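Local coordinates for phosphoribosylformylglycinamidine synthase, purS subunit (Thermotoga maritima, PDB 1VQ3), which is a small alpha/beta subunit of a multi-subunit synthase, built around an antiparallel sheet and here assembled from four chains, at residues 37-40 / 41-45. Numbering follows the deposited sequence.
Sequences ERVL and REEKG
The carbonyl oxygen V39 O takes two backbone N-H groups at the C-terminal end of helix 31-43: E43 N at 2.9 Å, in the ordinary i+4 position, and K44 N at 2.8 Å, in the i+5 position, which widens this last turn into a pi-type one. K44 N meets V39 O nearly head-on (C=O...N 167°), whereas E43 N comes in more bent, at 134°. The two bonds just before it are ordinary i+4 bonds, R41 N to E37 O and E42 N to R38 O. K44 N also makes a weak bond to L40 O, and G45, with positive phi, leaves the helical path. On the outer surface E42, turned back along the helix toward R38 by a chi1 of -57°, lays its carboxylate against the aliphatic part of that arginine, E42 OE2 3.4 Å from R38 CG; the charged atoms themselves stay apart. E37 and R41 run side by side, but their polar ends turn to the chain that follows the helix: E37 OE1 accepts from L51 N, and R41 NH1 donates to V48 O. V39 and L40 pack on L80 of a second subunit. V39 CG1 lies near the side chains of E43 and K44, 3.8 Å from E43 OE1 and 4.1 Å from K44 CE.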
loop_
_atom_site.group_PDB
_atom_site.type_symbol
_atom_site.label_atom_id
_atom_site.label_comp_id
_atom_site.label_asym_id
_atom_site.label_seq_id
_atom_site.Cartn_x
_atom_site.Cartn_y
_atom_site.Cartn_z
ATOM N N GLU C 37 -5.844 -16.315 9.111
ATOM C CA GLU C 37 -5.156 -16.727 7.886
ATOM C C GLU C 37 -5.276 -18.265 7.640
ATOM O O GLU C 37 -5.528 -18.736 6.531
ATOM C CB GLU C 37 -3.691 -16.290 7.935
ATOM C CG GLU C 37 -2.875 -16.746 6.747
ATOM C CD GLU C 37 -1.514 -16.087 6.630
ATOM O OE1 GLU C 37 -1.331 -14.942 7.070
ATOM O OE2 GLU C 37 -0.625 -16.736 6.054
ATOM N N ARG C 38 -5.099 -19.033 8.702
ATOM C CA ARG C 38 -5.071 -20.482 8.600
ATOM C C ARG C 38 -6.458 -21.042 8.236
ATOM O O ARG C 38 -6.562 -21.958 7.424
ATOM C CB ARG C 38 -4.565 -21.047 9.922
ATOM C CG ARG C 38 -4.348 -22.553 9.961
ATOM C CD ARG C 38 -4.133 -23.070 11.397
ATOM N NE ARG C 38 -3.301 -22.153 12.204
ATOM C CZ ARG C 38 -3.597 -21.678 13.436
ATOM N NH1 ARG C 38 -4.719 -22.009 14.083
ATOM N NH2 ARG C 38 -2.738 -20.865 14.034
ATOM N N VAL C 39 -7.515 -20.443 8.790
ATOM C CA VAL C 39 -8.890 -20.776 8.388
ATOM C C VAL C 39 -9.123 -20.453 6.916
ATOM O O VAL C 39 -9.656 -21.278 6.148
ATOM C CB VAL C 39 -9.937 -20.034 9.248
ATOM C CG1 VAL C 39 -11.342 -20.337 8.763
ATOM C CG2 VAL C 39 -9.782 -20.423 10.689
ATOM N N LEU C 40 -8.718 -19.259 6.489
ATOM C CA LEU C 40 -8.931 -18.923 5.094
ATOM C C LEU C 40 -8.217 -19.894 4.166
ATOM O O LEU C 40 -8.785 -20.394 3.208
ATOM C CB LEU C 40 -8.555 -17.468 4.807
ATOM C CG LEU C 40 -9.403 -16.370 5.520
ATOM C CD1 LEU C 40 -8.816 -14.997 5.264
ATOM C CD2 LEU C 40 -10.827 -16.392 5.076
ATOM N N ARG C 41 -6.972 -20.184 4.475
ATOM C CA ARG C 41 -6.158 -21.010 3.599
ATOM C C ARG C 41 -6.586 -22.462 3.645
ATOM O O ARG C 41 -6.955 -23.034 2.614
ATOM C CB ARG C 41 -4.683 -20.877 3.962
ATOM C CG ARG C 41 -4.093 -19.469 3.754
ATOM C CD ARG C 41 -2.600 -19.432 4.041
ATOM N NE ARG C 41 -1.916 -20.367 3.155
ATOM C CZ ARG C 41 -1.653 -20.145 1.854
ATOM N NH1 ARG C 41 -1.968 -18.994 1.258
ATOM N NH2 ARG C 41 -1.035 -21.083 1.142
ATOM N N GLU C 42 -6.601 -23.016 4.844
ATOM C CA GLU C 42 -6.793 -24.445 5.054
ATOM C C GLU C 42 -8.240 -24.918 5.130
ATOM O O GLU C 42 -8.499 -26.069 4.847
ATOM C CB GLU C 42 -6.098 -24.849 6.335
ATOM C CG GLU C 42 -4.624 -24.520 6.366
ATOM C CD GLU C 42 -3.955 -25.078 7.607
ATOM O OE1 GLU C 42 -4.615 -25.841 8.348
ATOM O OE2 GLU C 42 -2.771 -24.749 7.838
ATOM N N GLU C 43 -9.177 -24.061 5.556
ATOM C CA GLU C 43 -10.587 -24.419 5.620
ATOM C C GLU C 43 -11.399 -23.813 4.494
ATOM O O GLU C 43 -12.348 -24.412 4.012
ATOM C CB GLU C 43 -11.190 -24.018 6.960
ATOM C CG GLU C 43 -10.554 -24.747 8.118
ATOM C CD GLU C 43 -11.151 -24.388 9.463
ATOM O OE1 GLU C 43 -12.317 -23.914 9.518
ATOM O OE2 GLU C 43 -10.443 -24.605 10.482
ATOM N N LYS C 44 -11.039 -22.614 4.064
ATOM C CA LYS C 44 -11.751 -21.970 2.977
ATOM C C LYS C 44 -11.064 -22.108 1.605
ATOM O O LYS C 44 -11.655 -21.749 0.592
ATOM C CB LYS C 44 -11.946 -20.491 3.325
ATOM C CG LYS C 44 -13.034 -20.157 4.332
ATOM C CD LYS C 44 -13.449 -21.288 5.283
ATOM C CE LYS C 44 -14.553 -20.871 6.245
ATOM N NZ LYS C 44 -15.800 -21.702 6.182
ATOM N N GLY C 45 -9.815 -22.583 1.559
ATOM C CA GLY C 45 -9.121 -22.714 0.282
ATOM C C GLY C 45 -8.798 -21.393 -0.401
ATOM O O GLY C 45 -8.755 -21.324 -1.614
#